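Side-chain contacts in salicylate 5-hydroxylase, large oxygenase component (Ralstonia sp., PDB 7C8Z), which hydroxylates salicylate at C5 to give gentisate, as the iron- and [2Fe-2S]-containing oxygenase component of a multicomponent enzyme system in naphthalene degradation: residues V29-P34 against P45-T50; A179-A184 against H206-V211. All coordinates share one frame; numbering follows the deposited sequence.

The two contacts lie on opposite sides of the chain's centre, their own centres 38 Å apart and their nearest atoms about 24 Å apart, so they do not touch. Interaction 1 (29-34 with 45-50) closes first along the chain, in the N-terminal loop ahead of helix 52-63 and about 26 Å from the chain centre. Interaction 2 (179-184 with 206-211) opens later, about 14 Å from that centre, and sets a hairpin of the Rieske sheet against helix 196-211. One is wholly apolar, the other combines a salt bridge with ring packing. Both lie away from the [2Fe-2S] cluster and from the iron held by His-243, His-248 and Asp-389.

Interaction 1: V29-P34 against P45-T50; sequences VFPQDP and PFWAYT
Pro-34 lies on the indole of Trp-47 in a proline-tryptophan CH-pi contact that folds the N-terminal loop back on itself just before helix 52-63. The tight part is here: Pro-34 CB comes within 3.6 Å of Trp-47 CE2. It stands over the five-membered ring, 3.8 Å from its centroid and 22° off the normal, displaced toward the rim. Pro-45 CG sits 3.5 Å above the opposite face of the Trp-47 ring, so prolines grip the indole from both sides, one from each segment. Trp-47 CG lies between the backbone N and the carbonyl carbon (chi1 49°), which turns the indole toward the 29-34 segment.

Pro-31 makes the looser end. Its ring crosses Trp-47 at a slant, with Pro-31 CB 4.2 Å from Trp-47 CD1. The 29-34 side is the more open one: Gln-32 and Asp-33, between the two prolines, are solvent-exposed, and Asp-33 is poorly ordered. Trp-47 itself is buried. Nearby, the backbone N atoms of Val-29 and Phe-30 hydrogen-bond to the two carboxylate oxygens of Glu-60 of a second subunit. Pro-31 CG, at 4.0 Å, is the atom that meets Trp-47 CB.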
loop_
_atom_site.group_PDB
_atom_site.type_symbol
_atom_site.label_atom_id
_atom_site.label_comp_id
_atom_site.label_asym_id
_atom_site.label_seq_id
_atom_site.Cartn_x
_atom_site.Cartn_y
_atom_site.Cartn_z
ATOM N N VAL A 29 4.629 22.349 18.758
ATOM C CA VAL A 29 5.346 21.391 17.916
ATOM C C VAL A 29 4.972 21.554 16.438
ATOM O O VAL A 29 5.812 21.336 15.554
ATOM C CB VAL A 29 5.079 19.959 18.426
ATOM C CG1 VAL A 29 5.247 18.931 17.320
ATOM C CG2 VAL A 29 5.995 19.634 19.593
ATOM N N PHE A 30 3.729 21.976 16.140
ATOM C CA PHE A 30 3.301 22.155 14.761
ATOM C C PHE A 30 3.186 23.638 14.422
ATOM O O PHE A 30 2.661 24.418 15.227
ATOM C CB PHE A 30 1.954 21.468 14.501
ATOM C CG PHE A 30 1.960 19.996 14.800
ATOM C CD1 PHE A 30 2.821 19.139 14.132
ATOM C CD2 PHE A 30 1.110 19.470 15.758
ATOM C CE1 PHE A 30 2.830 17.784 14.412
ATOM C CE2 PHE A 30 1.113 18.117 16.039
ATOM C CZ PHE A 30 1.974 17.274 15.366
ATOM N N PRO A 31 3.669 24.059 13.256
ATOM C CA PRO A 31 3.716 25.492 12.970
ATOM C C PRO A 31 2.330 26.068 12.746
ATOM O O PRO A 31 1.412 25.398 12.271
ATOM C CB PRO A 31 4.561 25.575 11.695
ATOM C CG PRO A 31 4.372 24.257 11.034
ATOM C CD PRO A 31 4.200 23.252 12.144
ATOM N N GLN A 32 2.201 27.341 13.099
ATOM C CA GLN A 32 0.984 28.136 12.926
ATOM C C GLN A 32 1.436 29.527 12.492
ATOM O O GLN A 32 2.058 30.239 13.285
ATOM C CB GLN A 32 0.161 28.192 14.219
ATOM C CG GLN A 32 -1.228 28.766 14.046
ATOM C CD GLN A 32 -1.553 29.813 15.094
ATOM O OE1 GLN A 32 -0.727 30.141 15.948
ATOM N NE2 GLN A 32 -2.766 30.349 15.031
ATOM N N ASP A 33 1.142 29.907 11.244
ATOM C CA ASP A 33 1.666 31.116 10.615
ATOM C C ASP A 33 3.177 31.158 10.804
ATOM O O ASP A 33 3.685 32.018 11.532
ATOM C CB ASP A 33 1.069 32.372 11.231
ATOM C CG ASP A 33 -0.397 32.577 10.893
ATOM O OD1 ASP A 33 -0.868 32.180 9.812
ATOM O OD2 ASP A 33 -1.065 33.195 11.759
ATOM N N PRO A 34 3.929 30.267 10.178
ATOM C CA PRO A 34 5.359 30.198 10.472
ATOM C C PRO A 34 6.110 31.278 9.722
ATOM O O PRO A 34 5.767 31.646 8.598
ATOM C CB PRO A 34 5.741 28.801 9.976
ATOM C CG PRO A 34 4.603 28.331 9.103
ATOM C CD PRO A 34 3.517 29.346 9.102
ATOM N N PRO A 45 14.342 25.902 9.036
ATOM C CA PRO A 45 13.292 25.324 9.878
ATOM C C PRO A 45 12.810 23.997 9.319
ATOM O O PRO A 45 12.822 23.762 8.108
ATOM C CB PRO A 45 12.181 26.378 9.834
ATOM C CG PRO A 45 12.407 27.101 8.552
ATOM C CD PRO A 45 13.897 27.134 8.364
ATOM N N PHE A 46 12.371 23.123 10.227
ATOM C CA PHE A 46 11.927 21.798 9.810
ATOM C C PHE A 46 10.738 21.877 8.861
ATOM O O PHE A 46 10.626 21.055 7.943
ATOM C CB PHE A 46 11.570 20.950 11.032
ATOM C CG PHE A 46 12.763 20.400 11.767
ATOM C CD1 PHE A 46 14.050 20.789 11.430
ATOM C CD2 PHE A 46 12.592 19.493 12.800
ATOM C CE1 PHE A 46 15.143 20.283 12.112
ATOM C CE2 PHE A 46 13.679 18.987 13.481
ATOM C CZ PHE A 46 14.957 19.383 13.137
ATOM N N TRP A 47 9.860 22.868 9.038
ATOM C CA TRP A 47 8.678 22.952 8.189
ATOM C C TRP A 47 9.004 23.309 6.742
ATOM O O TRP A 47 8.105 23.249 5.896
ATOM C CB TRP A 47 7.657 23.942 8.763
ATOM C CG TRP A 47 8.198 25.276 9.160
ATOM C CD1 TRP A 47 8.554 25.674 10.414
ATOM C CD2 TRP A 47 8.413 26.406 8.304
ATOM N NE1 TRP A 47 8.990 26.977 10.392
ATOM C CE2 TRP A 47 8.914 27.449 9.108
ATOM C CE3 TRP A 47 8.238 26.633 6.934
ATOM C CZ2 TRP A 47 9.241 28.702 8.590
ATOM C CZ3 TRP A 47 8.565 27.874 6.422
ATOM C CH2 TRP A 47 9.060 28.895 7.248
ATOM N N ALA A 48 10.242 23.709 6.439
ATOM C CA ALA A 48 10.643 23.865 5.044
ATOM C C ALA A 48 10.610 22.541 4.287
ATOM O O ALA A 48 10.566 22.544 3.050
ATOM C CB ALA A 48 12.042 24.478 4.960
ATOM N N TYR A 49 10.622 21.411 4.998
ATOM C CA TYR A 49 10.585 20.093 4.382
ATOM C C TYR A 49 9.245 19.389 4.529
ATOM O O TYR A 49 9.042 18.346 3.898
ATOM C CB TYR A 49 11.677 19.189 4.977
ATOM C CG TYR A 49 13.066 19.793 5.000
ATOM C CD1 TYR A 49 13.906 19.696 3.899
ATOM C CD2 TYR A 49 13.542 20.450 6.134
ATOM C CE1 TYR A 49 15.175 20.241 3.918
ATOM C CE2 TYR A 49 14.813 20.998 6.162
ATOM C CZ TYR A 49 15.623 20.890 5.051
ATOM O OH TYR A 49 16.885 21.432 5.074
ATOM N N THR A 50 8.338 19.908 5.355
ATOM C CA THR A 50 7.124 19.192 5.715
ATOM C C THR A 50 5.834 19.854 5.241
ATOM O O THR A 50 4.757 19.290 5.470
ATOM C CB THR A 50 7.058 19.012 7.239
ATOM O OG1 THR A 50 6.963 20.296 7.866
ATOM C CG2 THR A 50 8.302 18.296 7.750
#

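Interaction 2: A179-A184 against H206-V211; sequences AARGGA and HYFDRV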
loop_
_atom_site.group_PDB
_atom_site.type_symbol
_atom_site.label_atom_id
_atom_site.label_comp_id
_atom_site.label_asym_id
_atom_site.label_seq_id
_atom_site.Cartn_x
_atom_site.Cartn_y
_atom_site.Cartn_z
ATOM N N ALA A 179 17.076 22.784 -24.506
ATOM C CA ALA A 179 18.483 23.171 -24.554
ATOM C C ALA A 179 19.325 21.904 -24.493
ATOM O O ALA A 179 19.325 21.201 -23.476
ATOM C CB ALA A 179 18.839 24.119 -23.410
ATOM N N ALA A 180 20.022 21.601 -25.579
ATOM C CA ALA A 180 20.916 20.456 -25.645
ATOM C C ALA A 180 22.356 20.932 -25.782
ATOM O O ALA A 180 22.643 21.871 -26.530
ATOM C CB ALA A 180 20.549 19.532 -26.810
ATOM N N ARG A 181 23.255 20.289 -25.041
ATOM C CA ARG A 181 24.663 20.662 -25.056
ATOM C C ARG A 181 25.492 19.489 -24.557
ATOM O O ARG A 181 25.148 18.872 -23.545
ATOM C CB ARG A 181 24.931 21.897 -24.193
ATOM C CG ARG A 181 26.387 22.345 -24.239
ATOM C CD ARG A 181 26.663 23.508 -23.308
ATOM N NE ARG A 181 28.040 23.983 -23.432
ATOM C CZ ARG A 181 28.384 25.142 -23.985
ATOM N NH1 ARG A 181 27.448 25.947 -24.470
ATOM N NH2 ARG A 181 29.660 25.498 -24.055
ATOM N N GLY A 182 26.560 19.170 -25.286
ATOM C CA GLY A 182 27.495 18.142 -24.871
ATOM C C GLY A 182 26.909 16.749 -24.771
ATOM O O GLY A 182 27.555 15.836 -24.248
ATOM N N GLY A 183 25.684 16.570 -25.258
ATOM C CA GLY A 183 24.995 15.306 -25.150
ATOM C C GLY A 183 23.901 15.275 -24.108
ATOM O O GLY A 183 23.118 14.318 -24.084
ATOM N N ALA A 184 23.830 16.280 -23.243
ATOM C CA ALA A 184 22.782 16.362 -22.240
ATOM C C ALA A 184 21.666 17.268 -22.743
ATOM O O ALA A 184 21.902 18.218 -23.494
ATOM C CB ALA A 184 23.335 16.885 -20.913
ATOM N N HIS A 206 31.807 25.294 -17.017
ATOM C CA HIS A 206 33.094 24.665 -17.281
ATOM C C HIS A 206 33.083 23.191 -16.876
ATOM O O HIS A 206 33.553 22.331 -17.626
ATOM C CB HIS A 206 34.210 25.389 -16.548
ATOM C CG HIS A 206 35.464 24.573 -16.447
ATOM N ND1 HIS A 206 36.349 24.437 -17.495
ATOM C CD2 HIS A 206 35.963 23.820 -15.436
ATOM C CE1 HIS A 206 37.349 23.654 -17.129
ATOM N NE2 HIS A 206 37.139 23.264 -15.885
ATOM N N TYR A 207 32.528 22.872 -15.706
ATOM C CA TYR A 207 32.524 21.478 -15.269
ATOM C C TYR A 207 31.469 20.658 -16.007
ATOM O O TYR A 207 31.697 19.474 -16.314
ATOM C CB TYR A 207 32.337 21.426 -13.754
ATOM C CG TYR A 207 33.499 22.081 -13.044
ATOM C CD1 TYR A 207 34.722 21.434 -12.935
ATOM C CD2 TYR A 207 33.390 23.365 -12.527
ATOM C CE1 TYR A 207 35.793 22.036 -12.307
ATOM C CE2 TYR A 207 34.457 23.975 -11.898
ATOM C CZ TYR A 207 35.657 23.305 -11.792
ATOM O OH TYR A 207 36.726 23.906 -11.165
ATOM N N PHE A 208 30.316 21.270 -16.297
ATOM C CA PHE A 208 29.326 20.644 -17.167
ATOM C C PHE A 208 29.971 20.173 -18.462
ATOM O O PHE A 208 29.867 19.001 -18.836
ATOM C CB PHE A 208 28.184 21.623 -17.457
ATOM C CG PHE A 208 27.083 21.043 -18.316
ATOM C CD1 PHE A 208 27.226 20.943 -19.695
ATOM C CD2 PHE A 208 25.900 20.603 -17.742
ATOM C CE1 PHE A 208 26.215 20.408 -20.481
ATOM C CE2 PHE A 208 24.885 20.071 -18.522
ATOM C CZ PHE A 208 25.044 19.974 -19.893
ATOM N N ASP A 209 30.634 21.093 -19.171
ATOM C CA ASP A 209 31.321 20.737 -20.408
ATOM C C ASP A 209 32.493 19.801 -20.153
ATOM O O ASP A 209 32.879 19.034 -21.038
ATOM C CB ASP A 209 31.789 22.005 -21.119
ATOM C CG ASP A 209 30.640 22.935 -21.462
ATOM O OD1 ASP A 209 29.488 22.457 -21.558
ATOM O OD2 ASP A 209 30.882 24.146 -21.637
ATOM N N ARG A 210 33.062 19.844 -18.950
ATOM C CA ARG A 210 34.148 18.942 -18.606
ATOM C C ARG A 210 33.686 17.493 -18.656
ATOM O O ARG A 210 34.409 16.621 -19.160
ATOM C CB ARG A 210 34.685 19.293 -17.220
ATOM C CG ARG A 210 35.654 18.282 -16.684
ATOM C CD ARG A 210 35.819 18.415 -15.190
ATOM N NE ARG A 210 36.819 17.478 -14.700
ATOM C CZ ARG A 210 36.530 16.350 -14.061
ATOM N NH1 ARG A 210 35.267 16.025 -13.834
ATOM N NH2 ARG A 210 37.504 15.549 -13.650
ATOM N N VAL A 211 32.475 17.216 -18.164
ATOM C CA VAL A 211 31.944 15.862 -18.297
ATOM C C VAL A 211 31.403 15.636 -19.705
ATOM O O VAL A 211 31.760 14.660 -20.373
ATOM C CB VAL A 211 30.869 15.609 -17.224
ATOM C CG1 VAL A 211 29.963 14.478 -17.648
ATOM C CG2 VAL A 211 31.514 15.279 -15.891
#
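Arg-181 and Asp-209 form a salt bridge between the end of strand 175-181 and helix 196-211. From CB, which is 4.2 Å from Phe-208 CE1, the Arg-181 chain leaves with CG anti to the backbone N (chi1 -178°) and stays extended to NE, carrying the guanidinium out to the helix. CG passes loosely by Asp-209 OD1, and Arg-181 CD comes within 3.5 Å of that oxygen. Arg-181 NE then donates to Asp-209 OD1 at 2.8 Å, on the syn side but 28° out of the carboxylate plane. At the tip, Arg-181 NH2 makes a weak, bent bond to Asp-209 OD2 at 3.0 Å. The guanidinium and carboxylate are thus paired through two N-H groups, their planes only 17° apart, which should limit rotation of both. NH1 has a long, weak ion pair with Glu-197, nearer the start of the same helix.

Alongside the bridge, Phe-208 reaches the turn. Arg-181 O meets its ring at the edge, 3.6 Å from Phe-208 CE1, while Ala-184 CB packs against Phe-208 CZ at 3.7 Å. The contact joins a beta hairpin of strands 175-181 and 184-188, closed by a type I' turn with Gly-182 and Gly-183 in its central positions, to a helix whose Phe-208 and Tyr-207 also touch Ile-326 and Val-322. That helix thus lies between the Rieske sheet and the catalytic-domain sheet of a ring-hydroxylating oxygenase alpha subunit.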